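PDB 5IL6: polyketide synthase/nonribosomal peptide synthetase hybrid RzxB from Pseudomonas fluorescens, which probably catalyses, as a polyketide synthase dehydratase domain, the removal of water from beta-hydroxyacyl intermediates during assembly of the macrolide rhizoxin. Local coordinates for residues A[41-46]-A[50-55]; A[168-173]-A[190-195]. One frame throughout, in Å; residues are numbered along the deposited sequence.

Contact 1: residues A[41-46]-A[50-55]; sequences AEHRVN and VLAGAA
His-43 and Val-50 face each other where the short strand 43-45 turns back, through strand 48-49, to the start of helix 53-67, the first long helix of the N-terminal hotdog unit. With Gly-47 and Ala-52, His-43 fits the HxxxGxxxxP motif of polyketide dehydratases, Ala-52 occupying the proline position; by that likeness His-43 is probably the active-site histidine, and Asp-208 of helix 204-212 lies against it. Two hydrogen bonds join the segments. The backbone one runs from Val-50 N to His-43 O at 3.0 Å and is almost straight (174°), closing the hairpin. The other goes from His-43 ND1 to Val-50 O, also 3.0 Å, and is bent: the donor stands above the carbonyl plane, and the oxygen is tilted from the plane of the imidazole. With CG anti to the backbone N (chi1 -175°) the ring is brought beside the carbonyl of Val-50, and the ND1 bond then limits its rotation about CB-CG. Apolar contacts complete the join. Val-45 lays its CB against Val-50 CG2 at 4.3 Å, while Pro-88 and Ser-90 also border the Val-50 side chain. Ala-52 covers one face of the imidazole in a CH-pi contact, its CA 3.9 Å from the ring centroid and only 8° off the ring normal, and its methyl carbon CB reaches His-43 CD2 at 3.8 Å.

Contact 2: residues A[168-173]-A[190-195]; sequences YGAGHR and ALQDPA
Gln-192 reaches across to the 3-10 turn at Ala-170 and Gly-171 with its side chain fully stretched: CG is anti to the backbone N (chi1 -173°) and the chain stays extended beyond it, carrying the terminal amide up to the turn. The amide presents one face to this turn. At its nitrogen end NE2 lies 3.5 Å from the Ala-170 methyl carbon CB, which comes in obliquely from above the amide plane. At the oxygen end, on the same face, OE1 stands 3.8 Å from Gly-171 N, a van der Waals approach. These two loops flank the hairpin of strands 175-181 and 184-190 in the second hotdog unit of the double-hotdog dehydratase fold, and they meet at the surface. Arg-174 spans them as well, bonding to Ala-170 O through NE and to Ala-190 O through NH1, while Gln-192 rests on its side chain. The closest pair of CA atoms is that of Gly-171 and Gln-192, 5.9 Å apart, and beside it a water mediates: it donates to Gly-171 O at 2.9 Å and accepts from Gln-192 N at 3.1 Å. Just beyond, Asp-193 turns its carboxylate forward along its own chain in an Asx turn, OD1 receiving Ala-195 N at 3.1 Å from above the carboxylate plane.

Overall arrangement
Contact 1 closes before contact 2 opens along the chain, and their centres lie 14 Å apart, the first buried and the second at the surface. They belong to different hotdog units, but a small antiparallel sheet joins them: strand 43-45 pairs with strand 166-168, which leads into 168-173. Glu-42 fastens this junction twice, through OE2 to Gly-171 N at 2.9 Å and through O to Gly-169 N at 3.0 Å. Beside it, His-43 CD2 packs on Tyr-168 CE1 at 3.6 Å. Helix 204-212 borders both contacts, with Asp-208 near His-43, Tyr-168 and His-172, consistent with an active site formed between the two hotdogs.

Contact 1: residues A[41-46]-A[50-55]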
ATOM      1  N   ALA A  41       3.397   0.082 -14.473  1.00 22.43           N
ATOM      2  CA  ALA A  41       2.783  -0.340 -15.728  1.00 25.39           C
ATOM      3  C   ALA A  41       1.518  -1.159 -15.509  1.00 27.74           C
ATOM      4  O   ALA A  41       0.615  -1.136 -16.350  1.00 29.16           O
ATOM      5  CB  ALA A  41       3.790  -1.143 -16.550  1.00 27.25           C
ATOM      6  N   GLU A  42       1.445  -1.907 -14.412  1.00 24.22           N
ATOM      7  CA  GLU A  42       0.290  -2.747 -14.133  1.00 28.27           C
ATOM      8  C   GLU A  42      -0.721  -2.061 -13.223  1.00 26.86           C
ATOM      9  O   GLU A  42      -1.635  -2.724 -12.721  1.00 24.76           O
ATOM     10  CB  GLU A  42       0.749  -4.070 -13.515  1.00 32.14           C
ATOM     11  CG  GLU A  42       1.679  -4.856 -14.427  1.00 47.23           C
ATOM     12  CD  GLU A  42       1.918  -6.271 -13.946  1.00 62.08           C
ATOM     13  OE1 GLU A  42       2.339  -6.437 -12.786  1.00 69.32           O
ATOM     14  OE2 GLU A  42       1.683  -7.216 -14.730  1.00 67.83           O
ATOM     15  N   HIS A  43      -0.578  -0.753 -13.008  1.00 23.67           N
ATOM     16  CA  HIS A  43      -1.494   0.038 -12.185  1.00 24.25           C
ATOM     17  C   HIS A  43      -1.799   1.323 -12.954  1.00 22.05           C
ATOM     18  O   HIS A  43      -1.119   2.336 -12.773  1.00 21.24           O
ATOM     19  CB  HIS A  43      -0.874   0.322 -10.820  1.00 25.32           C
ATOM     20  CG  HIS A  43      -1.796   1.017  -9.867  1.00 26.55           C
ATOM     21  ND1 HIS A  43      -1.910   2.389  -9.810  1.00 24.48           N
ATOM     22  CD2 HIS A  43      -2.640   0.529  -8.928  1.00 34.03           C
ATOM     23  CE1 HIS A  43      -2.790   2.717  -8.880  1.00 29.78           C
ATOM     24  NE2 HIS A  43      -3.245   1.606  -8.328  1.00 33.59           N
ATOM     25  N   ARG A  44      -2.821   1.285 -13.803  1.00 22.17           N
ATOM     26  CA  ARG A  44      -3.141   2.399 -14.685  1.00 21.98           C
ATOM     27  C   ARG A  44      -4.414   3.087 -14.218  1.00 23.29           C
ATOM     28  O   ARG A  44      -5.448   2.437 -14.037  1.00 25.09           O
ATOM     29  CB  ARG A  44      -3.291   1.929 -16.134  1.00 23.82           C
ATOM     30  CG  ARG A  44      -1.971   1.508 -16.765  1.00 28.31           C
ATOM     31  CD  ARG A  44      -2.096   1.274 -18.266  1.00 32.78           C
ATOM     32  NE  ARG A  44      -0.786   1.077 -18.890  1.00 34.34           N
ATOM     33  CZ  ARG A  44      -0.039   2.046 -19.415  1.00 33.15           C
ATOM     34  NH1 ARG A  44      -0.459   3.304 -19.406  1.00 28.73           N
ATOM     35  NH2 ARG A  44       1.137   1.755 -19.959  1.00 28.90           N
ATOM     36  N   VAL A  45      -4.332   4.403 -14.032  1.00 22.37           N
ATOM     37  CA  VAL A  45      -5.455   5.218 -13.586  1.00 22.21           C
ATOM     38  C   VAL A  45      -5.765   6.216 -14.691  1.00 22.69           C
ATOM     39  O   VAL A  45      -4.911   7.037 -15.052  1.00 23.18           O
ATOM     40  CB  VAL A  45      -5.149   5.936 -12.263  1.00 25.61           C
ATOM     41  CG1 VAL A  45      -6.327   6.810 -11.844  1.00 29.38           C
ATOM     42  CG2 VAL A  45      -4.808   4.923 -11.175  1.00 20.74           C
ATOM     43  N   ASN A  46      -6.979   6.143 -15.230  1.00 25.12           N
ATOM     44  CA  ASN A  46      -7.384   6.983 -16.355  1.00 33.94           C
ATOM     45  C   ASN A  46      -6.382   6.865 -17.503  1.00 33.73           C
ATOM     46  O   ASN A  46      -6.072   7.839 -18.192  1.00 33.73           O
ATOM     47  CB  ASN A  46      -7.556   8.439 -15.918  1.00 36.77           C
ATOM     48  CG  ASN A  46      -8.734   8.632 -14.980  1.00 41.28           C
ATOM     49  OD1 ASN A  46      -9.740   7.926 -15.073  1.00 37.62           O
ATOM     50  ND2 ASN A  46      -8.615   9.591 -14.070  1.00 47.00           N
ATOM     51  N   VAL A  50       0.531   4.776 -13.073  1.00 19.35           N
ATOM     52  CA  VAL A  50       0.683   5.564 -11.857  1.00 21.05           C
ATOM     53  C   VAL A  50       1.173   4.645 -10.751  1.00 22.59           C
ATOM     54  O   VAL A  50       0.710   3.505 -10.625  1.00 24.12           O
ATOM     55  CB  VAL A  50      -0.640   6.249 -11.454  1.00 25.68           C
ATOM     56  CG1 VAL A  50      -0.491   6.985 -10.135  1.00 34.12           C
ATOM     57  CG2 VAL A  50      -1.098   7.207 -12.547  1.00 29.67           C
ATOM     58  N   LEU A  51       2.111   5.140  -9.950  1.00 22.82           N
ATOM     59  CA  LEU A  51       2.653   4.344  -8.859  1.00 24.86           C
ATOM     60  C   LEU A  51       1.553   4.030  -7.855  1.00 24.98           C
ATOM     61  O   LEU A  51       0.893   4.938  -7.339  1.00 25.61           O
ATOM     62  CB  LEU A  51       3.799   5.094  -8.180  1.00 25.79           C
ATOM     63  CG  LEU A  51       4.729   4.271  -7.287  1.00 21.48           C
ATOM     64  CD1 LEU A  51       5.373   3.113  -8.051  1.00 24.68           C
ATOM     65  CD2 LEU A  51       5.797   5.166  -6.667  1.00 19.73           C
ATOM     66  N   ALA A  52       1.353   2.744  -7.583  1.00 23.37           N
ATOM     67  CA  ALA A  52       0.351   2.339  -6.610  1.00 24.91           C
ATOM     68  C   ALA A  52       0.668   2.934  -5.244  1.00 24.54           C
ATOM     69  O   ALA A  52       1.827   2.976  -4.819  1.00 22.51           O
ATOM     70  CB  ALA A  52       0.285   0.814  -6.522  1.00 24.89           C
ATOM     71  N   GLY A  53      -0.372   3.413  -4.562  1.00 22.46           N
ATOM     72  CA  GLY A  53      -0.182   3.957  -3.227  1.00 22.57           C
ATOM     73  C   GLY A  53       0.515   2.984  -2.298  1.00 21.20           C
ATOM     74  O   GLY A  53       1.330   3.381  -1.461  1.00 21.14           O
ATOM     75  N   ALA A  54       0.215   1.690  -2.443  1.00 17.20           N
ATOM     76  CA  ALA A  54       0.872   0.677  -1.624  1.00 17.32           C
ATOM     77  C   ALA A  54       2.383   0.726  -1.784  1.00 16.58           C
ATOM     78  O   ALA A  54       3.119   0.475  -0.822  1.00 18.92           O
ATOM     79  CB  ALA A  54       0.353  -0.713  -1.989  1.00 24.25           C
ATOM     80  N   ALA A  55       2.866   1.047  -2.987  1.00 17.52           N
ATOM     81  CA  ALA A  55       4.305   1.034  -3.226  1.00 21.85           C
ATOM     82  C   ALA A  55       5.019   2.075  -2.377  1.00 22.72           C
ATOM     83  O   ALA A  55       6.164   1.861  -1.965  1.00 21.77           O
ATOM     84  CB  ALA A  55       4.591   1.267  -4.708  1.00 24.64           C
TER

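Contact 2: residues A[168-173]-A[190-195]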
ATOM      1  N   TYR A 168      -5.814  -2.951 -13.996  1.00 27.86           N
ATOM      2  CA  TYR A 168      -4.669  -3.653 -13.435  1.00 26.85           C
ATOM      3  C   TYR A 168      -4.127  -4.672 -14.427  1.00 30.00           C
ATOM      4  O   TYR A 168      -4.895  -5.379 -15.088  1.00 27.97           O
ATOM      5  CB  TYR A 168      -5.044  -4.377 -12.140  1.00 26.04           C
ATOM      6  CG  TYR A 168      -5.569  -3.486 -11.043  1.00 27.35           C
ATOM      7  CD1 TYR A 168      -4.706  -2.745 -10.245  1.00 29.71           C
ATOM      8  CD2 TYR A 168      -6.929  -3.403 -10.790  1.00 27.01           C
ATOM      9  CE1 TYR A 168      -5.191  -1.937  -9.235  1.00 31.33           C
ATOM     10  CE2 TYR A 168      -7.421  -2.600  -9.785  1.00 24.53           C
ATOM     11  CZ  TYR A 168      -6.550  -1.871  -9.010  1.00 26.27           C
ATOM     12  OH  TYR A 168      -7.041  -1.069  -8.006  1.00 30.96           O
ATOM     13  N   GLY A 169      -2.802  -4.742 -14.530  1.00 27.97           N
ATOM     14  CA  GLY A 169      -2.171  -5.848 -15.214  1.00 28.00           C
ATOM     15  C   GLY A 169      -2.182  -7.095 -14.355  1.00 27.53           C
ATOM     16  O   GLY A 169      -2.497  -7.062 -13.167  1.00 29.86           O
ATOM     17  N   ALA A 170      -1.812  -8.219 -14.972  1.00 25.88           N
ATOM     18  CA  ALA A 170      -1.915  -9.501 -14.283  1.00 29.69           C
ATOM     19  C   ALA A 170      -1.156  -9.486 -12.963  1.00 30.88           C
ATOM     20  O   ALA A 170      -1.624 -10.042 -11.964  1.00 26.65           O
ATOM     21  CB  ALA A 170      -1.396 -10.623 -15.182  1.00 32.57           C
ATOM     22  N   GLY A 171       0.014  -8.845 -12.934  1.00 33.54           N
ATOM     23  CA  GLY A 171       0.812  -8.834 -11.721  1.00 34.41           C
ATOM     24  C   GLY A 171       0.165  -8.108 -10.560  1.00 33.00           C
ATOM     25  O   GLY A 171       0.574  -8.316  -9.411  1.00 27.40           O
ATOM     26  N   HIS A 172      -0.827  -7.256 -10.828  1.00 32.49           N
ATOM     27  CA  HIS A 172      -1.561  -6.567  -9.770  1.00 30.83           C
ATOM     28  C   HIS A 172      -3.031  -6.972  -9.725  1.00 32.57           C
ATOM     29  O   HIS A 172      -3.813  -6.338  -9.006  1.00 37.98           O
ATOM     30  CB  HIS A 172      -1.428  -5.049  -9.936  1.00 30.80           C
ATOM     31  CG  HIS A 172      -0.145  -4.501  -9.392  1.00 29.50           C
ATOM     32  ND1 HIS A 172      -0.103  -3.645  -8.313  1.00 32.56           N
ATOM     33  CD2 HIS A 172       1.140  -4.688  -9.775  1.00 28.25           C
ATOM     34  CE1 HIS A 172       1.154  -3.330  -8.053  1.00 32.98           C
ATOM     35  NE2 HIS A 172       1.929  -3.948  -8.927  1.00 32.83           N
ATOM     36  N   ARG A 173      -3.430  -7.993 -10.475  1.00 31.66           N
ATOM     37  CA  ARG A 173      -4.769  -8.575 -10.356  1.00 33.05           C
ATOM     38  C   ARG A 173      -4.717  -9.825  -9.483  1.00 28.72           C
ATOM     39  O   ARG A 173      -4.991 -10.939  -9.924  1.00 29.79           O
ATOM     40  CB  ARG A 173      -5.343  -8.894 -11.732  1.00 43.97           C
ATOM     41  CG  ARG A 173      -5.788  -7.691 -12.530  1.00 53.23           C
ATOM     42  CD  ARG A 173      -6.209  -8.106 -13.927  1.00 59.16           C
ATOM     43  NE  ARG A 173      -7.377  -8.985 -13.899  1.00 65.03           N
ATOM     44  CZ  ARG A 173      -8.636  -8.599 -14.089  1.00 71.81           C
ATOM     45  NH1 ARG A 173      -8.933  -7.328 -14.331  1.00 74.62           N
ATOM     46  NH2 ARG A 173      -9.610  -9.499 -14.038  1.00 74.27           N
ATOM     47  N   ALA A 190      -2.403 -13.722  -3.671  1.00 29.48           N
ATOM     48  CA  ALA A 190      -1.103 -14.357  -3.825  1.00 30.33           C
ATOM     49  C   ALA A 190      -0.424 -13.786  -5.059  1.00 29.95           C
ATOM     50  O   ALA A 190      -1.087 -13.428  -6.035  1.00 30.40           O
ATOM     51  CB  ALA A 190      -1.223 -15.881  -3.937  1.00 31.08           C
ATOM     52  N   LEU A 191       0.906 -13.745  -5.018  1.00 26.97           N
ATOM     53  CA  LEU A 191       1.682 -13.254  -6.148  1.00 28.39           C
ATOM     54  C   LEU A 191       1.534 -14.169  -7.357  1.00 31.20           C
ATOM     55  O   LEU A 191       1.365 -15.386  -7.232  1.00 27.07           O
ATOM     56  CB  LEU A 191       3.162 -13.138  -5.777  1.00 28.19           C
ATOM     57  CG  LEU A 191       3.551 -12.115  -4.711  1.00 32.49           C
ATOM     58  CD1 LEU A 191       5.021 -12.267  -4.352  1.00 30.38           C
ATOM     59  CD2 LEU A 191       3.266 -10.706  -5.203  1.00 33.58           C
ATOM     60  N   GLN A 192       1.585 -13.557  -8.543  1.00 33.45           N
ATOM     61  CA  GLN A 192       1.557 -14.330  -9.779  1.00 37.74           C
ATOM     62  C   GLN A 192       2.799 -15.205  -9.902  1.00 36.43           C
ATOM     63  O   GLN A 192       2.719 -16.350 -10.361  1.00 40.46           O
ATOM     64  CB  GLN A 192       1.445 -13.384 -10.975  1.00 43.65           C
ATOM     65  CG  GLN A 192       1.241 -14.076 -12.309  1.00 47.44           C
ATOM     66  CD  GLN A 192       1.275 -13.107 -13.474  1.00 48.42           C
ATOM     67  OE1 GLN A 192       1.935 -12.069 -13.415  1.00 37.77           O
ATOM     68  NE2 GLN A 192       0.555 -13.437 -14.539  1.00 58.21           N
ATOM     69  N   ASP A 193       3.954 -14.680  -9.501  1.00 34.70           N
ATOM     70  CA  ASP A 193       5.195 -15.450  -9.434  1.00 34.33           C
ATOM     71  C   ASP A 193       5.682 -15.399  -7.993  1.00 31.60           C
ATOM     72  O   ASP A 193       6.247 -14.377  -7.565  1.00 29.40           O
ATOM     73  CB  ASP A 193       6.251 -14.892 -10.387  1.00 30.83           C
ATOM     74  CG  ASP A 193       7.548 -15.678 -10.347  1.00 38.99           C
ATOM     75  OD1 ASP A 193       7.642 -16.638  -9.553  1.00 38.68           O
ATOM     76  OD2 ASP A 193       8.468 -15.348 -11.124  1.00 42.33           O
ATOM     77  N   PRO A 194       5.490 -16.458  -7.203  1.00 30.73           N
ATOM     78  CA  PRO A 194       5.917 -16.400  -5.796  1.00 29.47           C
ATOM     79  C   PRO A 194       7.377 -16.029  -5.614  1.00 30.36           C
ATOM     80  O   PRO A 194       7.721 -15.356  -4.633  1.00 31.46           O
ATOM     81  CB  PRO A 194       5.634 -17.820  -5.288  1.00 32.80           C
ATOM     82  CG  PRO A 194       4.582 -18.353  -6.191  1.00 40.81           C
ATOM     83  CD  PRO A 194       4.819 -17.728  -7.529  1.00 37.54           C
ATOM     84  N   ALA A 195       8.252 -16.452  -6.529  1.00 33.11           N
ATOM     85  CA  ALA A 195       9.676 -16.169  -6.383  1.00 38.81           C
ATOM     86  C   ALA A 195       9.948 -14.675  -6.289  1.00 33.82           C
ATOM     87  O   ALA A 195      10.934 -14.262  -5.668  1.00 33.45           O
ATOM     88  CB  ALA A 195      10.456 -16.773  -7.550  1.00 44.34           C
TER
HETATM   89  O   HOH W   1       2.172 -10.520  -8.363  1.00 41.31           O